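Local atomic coordinates of pyridine nucleotide-disulphide oxidoreductase dimerisation region (Escherichia coli BL21, PDB entry 6KYY), a protein that is an FAD-containing flavoprotein disulfide reductase, induced by hypochlorous acid and probably involved in resistance to reactive chlorine species stress. Residues G104-H112 with S265-I273; M8-F18 with L29-E40. One frame throughout, in Å; residues are numbered along the deposited sequence.

Contact 1. Residues G104-H112 with S265-I273; sequences GQAEFINNH and SLHPENAGI. With CU (copper (II) ion), chain P; FAD (flavin-adenine dinucleotide), chain N.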
loop_
_atom_site.group_PDB
_atom_site.type_symbol
_atom_site.label_atom_id
_atom_site.label_comp_id
_atom_site.label_asym_id
_atom_site.label_seq_id
_atom_site.Cartn_x
_atom_site.Cartn_y
_atom_site.Cartn_z
ATOM N N GLY B 104 -15.758 -16.027 31.183
ATOM C CA GLY B 104 -16.901 -15.623 31.982
ATOM C C GLY B 104 -17.239 -14.157 31.789
ATOM O O GLY B 104 -16.404 -13.337 31.407
ATOM N N GLN B 105 -18.498 -13.823 32.069
ATOM C CA GLN B 105 -19.004 -12.460 31.937
ATOM C C GLN B 105 -18.715 -11.702 33.229
ATOM O O GLN B 105 -19.270 -12.026 34.284
ATOM C CB GLN B 105 -20.498 -12.473 31.628
ATOM C CG GLN B 105 -21.047 -11.142 31.139
ATOM C CD GLN B 105 -21.795 -10.388 32.220
ATOM O OE1 GLN B 105 -22.637 -10.951 32.917
ATOM N NE2 GLN B 105 -21.492 -9.102 32.362
ATOM N N ALA B 106 -17.857 -10.689 33.144
ATOM C CA ALA B 106 -17.434 -9.954 34.325
ATOM C C ALA B 106 -18.471 -8.913 34.730
ATOM O O ALA B 106 -19.178 -8.343 33.894
ATOM C CB ALA B 106 -16.086 -9.275 34.080
ATOM N N GLU B 107 -18.550 -8.668 36.036
ATOM C CA GLU B 107 -19.498 -7.720 36.602
ATOM C C GLU B 107 -18.880 -7.119 37.856
ATOM O O GLU B 107 -18.313 -7.847 38.676
ATOM C CB GLU B 107 -20.830 -8.404 36.931
ATOM C CG GLU B 107 -21.897 -7.482 37.491
ATOM C CD GLU B 107 -22.988 -8.239 38.225
ATOM O OE1 GLU B 107 -22.785 -8.575 39.410
ATOM O OE2 GLU B 107 -24.045 -8.505 37.616
ATOM N N PHE B 108 -18.986 -5.800 37.996
ATOM C CA PHE B 108 -18.363 -5.095 39.112
ATOM C C PHE B 108 -19.179 -5.318 40.380
ATOM O O PHE B 108 -20.330 -4.880 40.472
ATOM C CB PHE B 108 -18.241 -3.605 38.803
ATOM C CG PHE B 108 -16.953 -3.223 38.130
ATOM C CD1 PHE B 108 -15.751 -3.273 38.817
ATOM C CD2 PHE B 108 -16.946 -2.801 36.811
ATOM C CE1 PHE B 108 -14.566 -2.917 38.200
ATOM C CE2 PHE B 108 -15.765 -2.444 36.188
ATOM C CZ PHE B 108 -14.572 -2.501 36.884
ATOM N N ILE B 109 -18.588 -6.011 41.354
ATOM C CA ILE B 109 -19.135 -5.998 42.707
ATOM C C ILE B 109 -18.694 -4.737 43.433
ATOM O O ILE B 109 -19.490 -4.085 44.119
ATOM C CB ILE B 109 -18.702 -7.261 43.476
ATOM C CG1 ILE B 109 -19.410 -8.504 42.938
ATOM C CG2 ILE B 109 -18.965 -7.098 44.968
ATOM C CD1 ILE B 109 -18.739 -9.797 43.350
ATOM N N ASN B 110 -17.426 -4.369 43.273
ATOM C CA ASN B 110 -16.816 -3.265 43.996
ATOM C C ASN B 110 -15.907 -2.514 43.034
ATOM O O ASN B 110 -15.984 -2.683 41.814
ATOM C CB ASN B 110 -16.040 -3.787 45.210
ATOM C CG ASN B 110 -16.660 -3.366 46.511
ATOM O OD1 ASN B 110 -17.765 -2.830 46.530
ATOM N ND2 ASN B 110 -15.957 -3.607 47.612
ATOM N N ASN B 111 -15.037 -1.677 43.591
ATOM C CA ASN B 111 -13.922 -1.125 42.839
ATOM C C ASN B 111 -12.659 -1.964 42.990
ATOM O O ASN B 111 -11.607 -1.579 42.470
ATOM C CB ASN B 111 -13.654 0.324 43.264
ATOM C CG ASN B 111 -13.131 0.434 44.681
ATOM O OD1 ASN B 111 -13.852 0.176 45.647
ATOM N ND2 ASN B 111 -11.872 0.831 44.814
ATOM N N HIS B 112 -12.745 -3.102 43.686
ATOM C CA HIS B 112 -11.635 -4.033 43.822
ATOM C C HIS B 112 -11.946 -5.443 43.345
ATOM O O HIS B 112 -11.011 -6.172 42.998
ATOM C CB HIS B 112 -11.171 -4.125 45.285
ATOM C CG HIS B 112 -10.890 -2.800 45.924
ATOM N ND1 HIS B 112 -9.623 -2.260 45.989
ATOM C CD2 HIS B 112 -11.707 -1.918 46.546
ATOM C CE1 HIS B 112 -9.675 -1.098 46.614
ATOM N NE2 HIS B 112 -10.926 -0.868 46.964
ATOM N N SER B 265 -24.100 -4.169 31.221
ATOM C CA SER B 265 -23.869 -5.450 31.877
ATOM C C SER B 265 -22.599 -5.463 32.718
ATOM O O SER B 265 -22.404 -6.402 33.496
ATOM C CB SER B 265 -23.819 -6.570 30.837
ATOM O OG SER B 265 -23.234 -6.122 29.628
ATOM N N LEU B 266 -21.734 -4.456 32.578
ATOM C CA LEU B 266 -20.580 -4.337 33.461
ATOM C C LEU B 266 -20.972 -3.800 34.830
ATOM O O LEU B 266 -20.283 -4.075 35.819
ATOM C CB LEU B 266 -19.523 -3.428 32.829
ATOM C CG LEU B 266 -18.134 -3.994 32.520
ATOM C CD1 LEU B 266 -17.179 -2.868 32.148
ATOM C CD2 LEU B 266 -17.588 -4.793 33.694
ATOM N N HIS B 267 -22.075 -3.046 34.900
ATOM C CA HIS B 267 -22.546 -2.372 36.106
ATOM C C HIS B 267 -21.435 -1.520 36.706
ATOM O O HIS B 267 -20.945 -1.821 37.802
ATOM C CB HIS B 267 -23.057 -3.383 37.133
ATOM C CG HIS B 267 -24.288 -4.116 36.701
ATOM N ND1 HIS B 267 -24.271 -5.444 36.333
ATOM C CD2 HIS B 267 -25.573 -3.708 36.578
ATOM C CE1 HIS B 267 -25.492 -5.823 36.002
ATOM N NE2 HIS B 267 -26.302 -4.789 36.141
ATOM N N PRO B 268 -21.013 -0.448 36.027
ATOM C CA PRO B 268 -19.906 0.363 36.558
ATOM C C PRO B 268 -20.308 1.237 37.730
ATOM O O PRO B 268 -19.426 1.750 38.429
ATOM C CB PRO B 268 -19.473 1.212 35.351
ATOM C CG PRO B 268 -20.377 0.811 34.200
ATOM C CD PRO B 268 -21.561 0.123 34.789
ATOM N N GLU B 269 -21.611 1.420 37.964
ATOM C CA GLU B 269 -22.066 2.261 39.065
ATOM C C GLU B 269 -21.586 1.738 40.414
ATOM O O GLU B 269 -21.305 2.529 41.321
ATOM C CB GLU B 269 -23.593 2.359 39.044
ATOM C CG GLU B 269 -24.310 1.012 38.999
ATOM C CD GLU B 269 -24.523 0.500 37.585
ATOM O OE1 GLU B 269 -25.049 -0.623 37.430
ATOM O OE2 GLU B 269 -24.162 1.217 36.628
ATOM N N ASN B 270 -21.472 0.415 40.561
ATOM C CA ASN B 270 -21.072 -0.183 41.829
ATOM C C ASN B 270 -19.623 0.106 42.195
ATOM O O ASN B 270 -19.240 -0.118 43.348
ATOM C CB ASN B 270 -21.295 -1.696 41.790
ATOM C CG ASN B 270 -22.741 -2.067 41.537
ATOM O OD1 ASN B 270 -23.659 -1.369 41.969
ATOM N ND2 ASN B 270 -22.953 -3.174 40.835
ATOM N N ALA B 271 -18.812 0.590 41.255
ATOM C CA ALA B 271 -17.404 0.865 41.502
ATOM C C ALA B 271 -17.089 2.354 41.529
ATOM O O ALA B 271 -15.915 2.727 41.617
ATOM C CB ALA B 271 -16.539 0.168 40.449
ATOM N N GLY B 272 -18.105 3.212 41.462
ATOM C CA GLY B 272 -17.869 4.640 41.391
ATOM C C GLY B 272 -17.436 5.136 40.033
ATOM O O GLY B 272 -16.847 6.217 39.940
ATOM N N ILE B 273 -17.713 4.379 38.975
ATOM C CA ILE B 273 -17.281 4.707 37.621
ATOM C C ILE B 273 -18.417 5.443 36.922
ATOM O O ILE B 273 -19.521 4.904 36.775
ATOM C CB ILE B 273 -16.879 3.444 36.844
ATOM C CG1 ILE B 273 -15.629 2.814 37.462
ATOM C CG2 ILE B 273 -16.664 3.763 35.375
ATOM C CD1 ILE B 273 -15.437 1.357 37.100
HETATM CU CU CU P . -26.969 -6.780 34.870
HETATM P PA FAD N . -12.866 -5.017 21.613
HETATM O O1A FAD N . -14.227 -4.583 21.216
HETATM O O2A FAD N . -11.929 -5.410 20.465
HETATM O O5B FAD N . -12.944 -6.195 22.648
HETATM C C5B FAD N . -14.147 -6.448 23.403
HETATM C C4B FAD N . -14.021 -7.794 24.072
HETATM O O4B FAD N . -14.479 -7.707 25.441
HETATM C C3B FAD N . -14.816 -8.924 23.415
HETATM O O3B FAD N . -14.022 -10.100 23.313
HETATM C C2B FAD N . -16.005 -9.112 24.361
HETATM O O2B FAD N . -16.475 -10.456 24.359
HETATM C C1B FAD N . -15.370 -8.768 25.704
HETATM N N9A FAD N . -16.317 -8.338 26.729
HETATM C C8A FAD N . -17.322 -7.417 26.595
HETATM N N7A FAD N . -18.024 -7.228 27.688
HETATM C C5A FAD N . -17.441 -8.089 28.605
HETATM C C6A FAD N . -17.720 -8.368 29.957
HETATM N N6A FAD N . -18.700 -7.783 30.650
HETATM N N1A FAD N . -16.943 -9.282 30.582
HETATM C C2A FAD N . -15.961 -9.869 29.895
HETATM N N3A FAD N . -15.606 -9.688 28.621
HETATM C C4A FAD N . -16.387 -8.779 28.028
HETATM N N1 FAD N . -11.292 -0.487 13.356
HETATM C C2 FAD N . -10.259 -0.068 12.567
HETATM O O2 FAD N . -9.271 0.503 13.042
HETATM N N3 FAD N . -10.309 -0.282 11.200
HETATM C C4 FAD N . -11.341 -0.885 10.507
HETATM O O4 FAD N . -11.264 -1.028 9.289
HETATM C C4X FAD N . -12.436 -1.323 11.355
HETATM N N5 FAD N . -13.438 -1.933 10.793
HETATM C C5X FAD N . -14.479 -2.356 11.602
HETATM C C6 FAD N . -15.568 -2.994 11.011
HETATM C C7 FAD N . -16.639 -3.438 11.780
HETATM C C7M FAD N . -17.799 -4.124 11.108
HETATM C C8 FAD N . -16.624 -3.240 13.170
HETATM C C8M FAD N . -17.767 -3.710 14.029
HETATM C C9 FAD N . -15.539 -2.603 13.763
HETATM C C9A FAD N . -14.470 -2.162 12.992
HETATM N N10 FAD N . -13.353 -1.519 13.561
HETATM C C10 FAD N . -12.317 -1.084 12.771
HETATM C "C1'" FAD N . -13.285 -1.275 15.010
HETATM C "C2'" FAD N . -12.553 -2.373 15.774
HETATM O "O2'" FAD N . -13.261 -3.608 15.668
HETATM C "C3'" FAD N . -12.456 -1.977 17.249
HETATM O "O3'" FAD N . -12.374 -0.560 17.343
HETATM C "C4'" FAD N . -11.268 -2.592 17.989
HETATM O "O4'" FAD N . -11.468 -3.999 18.126
HETATM C "C5'" FAD N . -11.032 -1.957 19.344
HETATM O "O5'" FAD N . -11.869 -2.610 20.321
HETATM P P FAD N . -11.536 -2.539 21.859
HETATM O O1P FAD N . -10.019 -2.601 22.061
HETATM O O2P FAD N . -12.191 -1.366 22.478
HETATM O O3P FAD N . -12.154 -3.875 22.450
#

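Contact 2. Residues M8-F18 with L29-E40; sequences MNKYQAVIIGF and LAKAGWRVALIE. With FAD (flavin-adenine dinucleotide), chain N.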
loop_
_atom_site.group_PDB
_atom_site.type_symbol
_atom_site.label_atom_id
_atom_site.label_comp_id
_atom_site.label_asym_id
_atom_site.label_seq_id
_atom_site.Cartn_x
_atom_site.Cartn_y
_atom_site.Cartn_z
ATOM N N MET B 8 -9.574 -16.985 43.608
ATOM C CA MET B 8 -8.124 -17.148 43.564
ATOM C C MET B 8 -7.412 -16.100 44.416
ATOM O O MET B 8 -7.949 -15.624 45.412
ATOM C CB MET B 8 -7.618 -17.065 42.122
ATOM C CG MET B 8 -7.990 -18.250 41.253
ATOM S SD MET B 8 -6.587 -19.325 40.885
ATOM C CE MET B 8 -7.189 -20.182 39.429
ATOM N N ASN B 9 -6.197 -15.745 44.014
ATOM C CA ASN B 9 -5.443 -14.711 44.701
ATOM C C ASN B 9 -5.888 -13.344 44.191
ATOM O O ASN B 9 -6.848 -13.223 43.424
ATOM C CB ASN B 9 -3.945 -14.908 44.496
ATOM C CG ASN B 9 -3.419 -16.181 45.125
ATOM O OD1 ASN B 9 -4.136 -16.891 45.833
ATOM N ND2 ASN B 9 -2.159 -16.486 44.848
ATOM N N LYS B 10 -5.194 -12.293 44.614
ATOM C CA LYS B 10 -5.414 -10.963 44.068
ATOM C C LYS B 10 -4.411 -10.701 42.953
ATOM O O LYS B 10 -3.200 -10.856 43.145
ATOM C CB LYS B 10 -5.293 -9.891 45.152
ATOM C CG LYS B 10 -5.884 -8.544 44.744
ATOM C CD LYS B 10 -5.819 -7.523 45.872
ATOM C CE LYS B 10 -4.386 -7.226 46.269
ATOM N NZ LYS B 10 -4.297 -6.066 47.199
ATOM N N TYR B 11 -4.916 -10.302 41.791
ATOM C CA TYR B 11 -4.066 -9.999 40.652
ATOM C C TYR B 11 -3.616 -8.546 40.709
ATOM O O TYR B 11 -4.405 -7.651 41.025
ATOM C CB TYR B 11 -4.800 -10.269 39.339
ATOM C CG TYR B 11 -5.132 -11.727 39.111
ATOM C CD1 TYR B 11 -4.212 -12.584 38.522
ATOM C CD2 TYR B 11 -6.363 -12.247 39.489
ATOM C CE1 TYR B 11 -4.509 -13.917 38.312
ATOM C CE2 TYR B 11 -6.669 -13.579 39.285
ATOM C CZ TYR B 11 -5.739 -14.409 38.696
ATOM O OH TYR B 11 -6.038 -15.736 38.490
ATOM N N GLN B 12 -2.335 -8.320 40.409
ATOM C CA GLN B 12 -1.832 -6.953 40.331
ATOM C C GLN B 12 -2.537 -6.167 39.234
ATOM O O GLN B 12 -2.660 -4.940 39.327
ATOM C CB GLN B 12 -0.321 -6.959 40.095
ATOM C CG GLN B 12 0.484 -7.550 41.241
ATOM C CD GLN B 12 1.876 -7.977 40.817
ATOM O OE1 GLN B 12 2.041 -8.929 40.057
ATOM N NE2 GLN B 12 2.887 -7.271 41.310
ATOM N N ALA B 13 -3.013 -6.855 38.198
ATOM C CA ALA B 13 -3.756 -6.233 37.113
ATOM C C ALA B 13 -4.843 -7.189 36.649
ATOM O O ALA B 13 -4.580 -8.376 36.441
ATOM C CB ALA B 13 -2.834 -5.869 35.944
ATOM N N VAL B 14 -6.060 -6.673 36.501
ATOM C CA VAL B 14 -7.184 -7.431 35.962
ATOM C C VAL B 14 -7.734 -6.659 34.773
ATOM O O VAL B 14 -8.145 -5.500 34.916
ATOM C CB VAL B 14 -8.279 -7.673 37.012
ATOM C CG1 VAL B 14 -9.395 -8.523 36.422
ATOM C CG2 VAL B 14 -7.697 -8.341 38.243
ATOM N N ILE B 15 -7.739 -7.294 33.605
ATOM C CA ILE B 15 -8.246 -6.695 32.377
ATOM C C ILE B 15 -9.585 -7.339 32.048
ATOM O O ILE B 15 -9.752 -8.556 32.189
ATOM C CB ILE B 15 -7.243 -6.861 31.218
ATOM C CG1 ILE B 15 -5.947 -6.111 31.533
ATOM C CG2 ILE B 15 -7.837 -6.354 29.915
ATOM C CD1 ILE B 15 -4.697 -6.851 31.124
ATOM N N ILE B 16 -10.544 -6.518 31.622
ATOM C CA ILE B 16 -11.893 -6.990 31.331
ATOM C C ILE B 16 -12.149 -6.930 29.832
ATOM O O ILE B 16 -12.559 -5.892 29.302
ATOM C CB ILE B 16 -12.942 -6.168 32.103
ATOM C CG1 ILE B 16 -12.599 -6.138 33.594
ATOM C CG2 ILE B 16 -14.334 -6.740 31.884
ATOM C CD1 ILE B 16 -13.386 -5.116 34.378
ATOM N N GLY B 17 -11.917 -8.044 29.140
ATOM C CA GLY B 17 -12.127 -8.103 27.707
ATOM C C GLY B 17 -10.854 -8.376 26.934
ATOM O O GLY B 17 -9.771 -7.942 27.336
ATOM N N PHE B 18 -10.970 -9.100 25.818
ATOM C CA PHE B 18 -9.828 -9.430 24.975
ATOM C C PHE B 18 -9.578 -8.389 23.890
ATOM O O PHE B 18 -9.120 -8.741 22.795
ATOM C CB PHE B 18 -10.020 -10.812 24.350
ATOM C CG PHE B 18 -8.780 -11.664 24.367
ATOM C CD1 PHE B 18 -7.680 -11.328 23.595
ATOM C CD2 PHE B 18 -8.716 -12.804 25.153
ATOM C CE1 PHE B 18 -6.541 -12.110 23.604
ATOM C CE2 PHE B 18 -7.578 -13.590 25.170
ATOM C CZ PHE B 18 -6.489 -13.242 24.394
ATOM N N LEU B 29 2.528 -6.616 30.728
ATOM C CA LEU B 29 2.637 -6.650 32.182
ATOM C C LEU B 29 3.093 -8.018 32.676
ATOM O O LEU B 29 3.854 -8.107 33.645
ATOM C CB LEU B 29 1.304 -6.264 32.823
ATOM C CG LEU B 29 0.808 -4.844 32.539
ATOM C CD1 LEU B 29 -0.402 -4.512 33.399
ATOM C CD2 LEU B 29 1.917 -3.823 32.750
ATOM N N ALA B 30 2.639 -9.093 32.026
ATOM C CA ALA B 30 3.125 -10.424 32.378
ATOM C C ALA B 30 4.613 -10.556 32.089
ATOM O O ALA B 30 5.343 -11.227 32.828
ATOM C CB ALA B 30 2.341 -11.491 31.620
ATOM N N LYS B 31 5.078 -9.926 31.010
ATOM C CA LYS B 31 6.496 -9.924 30.681
ATOM C C LYS B 31 7.308 -9.088 31.664
ATOM O O LYS B 31 8.504 -9.343 31.839
ATOM C CB LYS B 31 6.677 -9.417 29.247
ATOM C CG LYS B 31 8.106 -9.201 28.793
ATOM C CD LYS B 31 8.200 -7.956 27.926
ATOM C CE LYS B 31 9.576 -7.806 27.309
ATOM N NZ LYS B 31 9.501 -7.195 25.952
ATOM N N ALA B 32 6.682 -8.114 32.322
ATOM C CA ALA B 32 7.346 -7.295 33.325
ATOM C C ALA B 32 7.265 -7.887 34.726
ATOM O O ALA B 32 7.737 -7.255 35.677
ATOM C CB ALA B 32 6.754 -5.882 33.331
ATOM N N GLY B 33 6.679 -9.076 34.878
ATOM C CA GLY B 33 6.606 -9.754 36.155
ATOM C C GLY B 33 5.258 -9.697 36.841
ATOM O O GLY B 33 5.062 -10.402 37.839
ATOM N N TRP B 34 4.325 -8.893 36.336
ATOM C CA TRP B 34 3.036 -8.725 36.992
ATOM C C TRP B 34 2.186 -9.985 36.864
ATOM O O TRP B 34 2.231 -10.694 35.856
ATOM C CB TRP B 34 2.275 -7.542 36.390
ATOM C CG TRP B 34 2.907 -6.195 36.605
ATOM C CD1 TRP B 34 4.240 -5.905 36.643
ATOM C CD2 TRP B 34 2.221 -4.950 36.793
ATOM N NE1 TRP B 34 4.426 -4.560 36.851
ATOM C CE2 TRP B 34 3.202 -3.952 36.946
ATOM C CE3 TRP B 34 0.873 -4.586 36.851
ATOM C CZ2 TRP B 34 2.878 -2.611 37.154
ATOM C CZ3 TRP B 34 0.552 -3.257 37.058
ATOM C CH2 TRP B 34 1.551 -2.285 37.206
ATOM N N ARG B 35 1.399 -10.256 37.905
ATOM C CA ARG B 35 0.398 -11.318 37.872
ATOM C C ARG B 35 -0.872 -10.742 37.255
ATOM O O ARG B 35 -1.556 -9.922 37.878
ATOM C CB ARG B 35 0.137 -11.869 39.271
ATOM C CG ARG B 35 -0.679 -13.153 39.289
ATOM C CD ARG B 35 -0.615 -13.846 40.643
ATOM N NE ARG B 35 -1.948 -14.126 41.170
ATOM C CZ ARG B 35 -2.695 -15.159 40.797
ATOM N NH1 ARG B 35 -2.240 -16.019 39.894
ATOM N NH2 ARG B 35 -3.900 -15.334 41.325
ATOM N N VAL B 36 -1.186 -11.166 36.034
ATOM C CA VAL B 36 -2.242 -10.558 35.234
ATOM C C VAL B 36 -3.361 -11.567 35.019
ATOM O O VAL B 36 -3.111 -12.770 34.876
ATOM C CB VAL B 36 -1.702 -10.053 33.880
ATOM C CG1 VAL B 36 -2.673 -9.067 33.252
ATOM C CG2 VAL B 36 -0.331 -9.421 34.059
ATOM N N ALA B 37 -4.594 -11.069 34.993
ATOM C CA ALA B 37 -5.769 -11.863 34.667
ATOM C C ALA B 37 -6.617 -11.090 33.670
ATOM O O ALA B 37 -6.939 -9.921 33.903
ATOM C CB ALA B 37 -6.590 -12.192 35.917
ATOM N N LEU B 38 -6.966 -11.734 32.562
ATOM C CA LEU B 38 -7.844 -11.150 31.558
ATOM C C LEU B 38 -9.141 -11.944 31.508
ATOM O O LEU B 38 -9.119 -13.167 31.332
ATOM C CB LEU B 38 -7.177 -11.133 30.180
ATOM C CG LEU B 38 -7.836 -10.215 29.146
ATOM C CD1 LEU B 38 -6.788 -9.479 28.328
ATOM C CD2 LEU B 38 -8.772 -11.000 28.238
ATOM N N ILE B 39 -10.263 -11.247 31.665
ATOM C CA ILE B 39 -11.585 -11.860 31.634
ATOM C C ILE B 39 -12.170 -11.679 30.243
ATOM O O ILE B 39 -12.132 -10.578 29.682
ATOM C CB ILE B 39 -12.509 -11.251 32.702
ATOM C CG1 ILE B 39 -11.712 -10.904 33.960
ATOM C CG2 ILE B 39 -13.646 -12.208 33.029
ATOM C CD1 ILE B 39 -11.317 -12.109 34.776
ATOM N N GLU B 40 -12.714 -12.759 29.686
ATOM C CA GLU B 40 -13.323 -12.737 28.360
ATOM C C GLU B 40 -14.619 -13.529 28.421
ATOM O O GLU B 40 -14.608 -14.713 28.774
ATOM C CB GLU B 40 -12.373 -13.317 27.308
ATOM C CG GLU B 40 -12.977 -13.452 25.924
ATOM C CD GLU B 40 -13.712 -12.204 25.481
ATOM O OE1 GLU B 40 -14.888 -12.319 25.073
ATOM O OE2 GLU B 40 -13.116 -11.107 25.534
HETATM P PA FAD N . -12.866 -5.017 21.613
HETATM O O1A FAD N . -14.227 -4.583 21.216
HETATM O O2A FAD N . -11.929 -5.410 20.465
HETATM O O5B FAD N . -12.944 -6.195 22.648
HETATM C C5B FAD N . -14.147 -6.448 23.403
HETATM C C4B FAD N . -14.021 -7.794 24.072
HETATM O O4B FAD N . -14.479 -7.707 25.441
HETATM C C3B FAD N . -14.816 -8.924 23.415
HETATM O O3B FAD N . -14.022 -10.100 23.313
HETATM C C2B FAD N . -16.005 -9.112 24.361
HETATM O O2B FAD N . -16.475 -10.456 24.359
HETATM C C1B FAD N . -15.370 -8.768 25.704
HETATM N N9A FAD N . -16.317 -8.338 26.729
HETATM C C8A FAD N . -17.322 -7.417 26.595
HETATM N N7A FAD N . -18.024 -7.228 27.688
HETATM C C5A FAD N . -17.441 -8.089 28.605
HETATM C C6A FAD N . -17.720 -8.368 29.957
HETATM N N6A FAD N . -18.700 -7.783 30.650
HETATM N N1A FAD N . -16.943 -9.282 30.582
HETATM C C2A FAD N . -15.961 -9.869 29.895
HETATM N N3A FAD N . -15.606 -9.688 28.621
HETATM C C4A FAD N . -16.387 -8.779 28.028
HETATM N N1 FAD N . -11.292 -0.487 13.356
HETATM C C2 FAD N . -10.259 -0.068 12.567
HETATM O O2 FAD N . -9.271 0.503 13.042
HETATM N N3 FAD N . -10.309 -0.282 11.200
HETATM C C4 FAD N . -11.341 -0.885 10.507
HETATM O O4 FAD N . -11.264 -1.028 9.289
HETATM C C4X FAD N . -12.436 -1.323 11.355
HETATM N N5 FAD N . -13.438 -1.933 10.793
HETATM C C5X FAD N . -14.479 -2.356 11.602
HETATM C C6 FAD N . -15.568 -2.994 11.011
HETATM C C7 FAD N . -16.639 -3.438 11.780
HETATM C C7M FAD N . -17.799 -4.124 11.108
HETATM C C8 FAD N . -16.624 -3.240 13.170
HETATM C C8M FAD N . -17.767 -3.710 14.029
HETATM C C9 FAD N . -15.539 -2.603 13.763
HETATM C C9A FAD N . -14.470 -2.162 12.992
HETATM N N10 FAD N . -13.353 -1.519 13.561
HETATM C C10 FAD N . -12.317 -1.084 12.771
HETATM C "C1'" FAD N . -13.285 -1.275 15.010
HETATM C "C2'" FAD N . -12.553 -2.373 15.774
HETATM O "O2'" FAD N . -13.261 -3.608 15.668
HETATM C "C3'" FAD N . -12.456 -1.977 17.249
HETATM O "O3'" FAD N . -12.374 -0.560 17.343
HETATM C "C4'" FAD N . -11.268 -2.592 17.989
HETATM O "O4'" FAD N . -11.468 -3.999 18.126
HETATM C "C5'" FAD N . -11.032 -1.957 19.344
HETATM O "O5'" FAD N . -11.869 -2.610 20.321
HETATM P P FAD N . -11.536 -2.539 21.859
HETATM O O1P FAD N . -10.019 -2.601 22.061
HETATM O O2P FAD N . -12.191 -1.366 22.478
HETATM O O3P FAD N . -12.154 -3.875 22.450
#

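Contact 1. Residues G104-H112 with S265-I273
Phe108 is the main bump of this contact, and Leu266, Ala271 and Ile273 form the hollow that takes it. Its ring is buried. Ala271 CB and Ile273 CD1 sit over the same face as CH-pi partners; Ile273 CD1 is 4.2 Å from the Phe108 ring centroid. Leu266 CD2 meets the ring at CD2, 3.8 Å away. Ala271 CB also fits against the chain at Asn110 and Asn111, 4.0 Å from Asn111 CB. Ile130 and Ile132 of strand 130-132, Leu114 and Ile294 complete the apolar surroundings.

The backbone of Phe108 is held at both its N and its O. Phe108 N gives a nearly straight bond to Leu266 O (3.1 Å, 170°). Phe108 O receives Asn270 ND2 at 3.1 Å, nearly along the C=O axis. The Asn270 CG lies beside its own backbone N (chi1 -60°), and this turns the amide to the Phe108 carbonyl.

Nearer the cofactor, the Gln105 chain is bent at chi2. Its NE2 reaches Ser265 O at 3.1 Å from above the carbonyl plane. At the outer side Glu107 passes His267, with the carboxylate and ring planes 82° apart. The Glu107 carboxylate has its salt bridge with Arg115. His267 NE2 is modelled as a copper ligand, but the ring's fit there is doubtful.

Ala106 N bonds to FAD N1A at 3.1 Å, and its O accepts a weak bond from FAD N6A. Two loops thus pack together at the adenine end of the cofactor. This backbone reading of the adenine edge belongs to the FAD-binding site of the Rossmann-type domain in this disulfide reductase family.

Contact 2. Residues M8-F18 with L29-E40
Ile15, Val36 and Leu38 form the apolar centre, on the sheet face that carries Ala13. Ile15 CD1 touches Val36 CG1 at 3.7 Å, while its CG2 branch meets Leu38 CD1. Ala26 of helix 20-31 packs against all three. On the other face Val14 CG1 lies near Ile39 CG1.

Beneath these side chains, strands 13-16 and 36-40 run parallel, with axes 16° apart. Ile15 is bonded through both its N and its O, to Ala37 O and Ile39 N. Past one end of the pair, Leu38 CD2 packs against Phe18 CD2, 3.6 Å away.

At the other end Tyr11 is sandwiched. Ala37 CB sits over the centre of one ring face, 3.3 Å from the Tyr11 centroid. The Arg35 guanidinium lies flat on the opposite face, with planes at 22°. Asp100 takes the Tyr11 hydroxyl in a hydrogen bond. Gln12 OE1 accepts Arg35 N at 2.6 Å, beside the stack.

The cofactor edge is also polar. Glu40 OE2 accepts Phe18 N at 3.0 Å and FAD O3B at 2.6 Å. Glu40 OE1 accepts FAD O2B at 2.5 Å and also the amide of Ser42. An acidic residue ending the second strand and gripping both ribose hydroxyls is a hallmark of Rossmann-type FAD sites. The carboxylate probably stays ionised, since all these partners donate to it.

In the fold
Contacts 1 and 2 lie side by side on the adenosine half of FAD, with centres about 16 Å apart. Contact 2 joins the two strands of the beta-alpha-beta unit and holds the ribose; contact 1 holds the adenine edge. They meet directly. Gly104 N is 3.0 Å from Glu40 O, a probable hydrogen bond. Ile16 joins their apolar parts: its CG2 touches Ala106 CB at 3.8 Å, and its CD1 touches Phe108 CZ at 3.8 Å. The same CG2 is 3.9 Å from FAD N1A. Both contacts are remote from the isoalloxazine ring. Thr49 and Asp299 of the same chain, and the backbone O of His433 of the second subunit, also bond FAD.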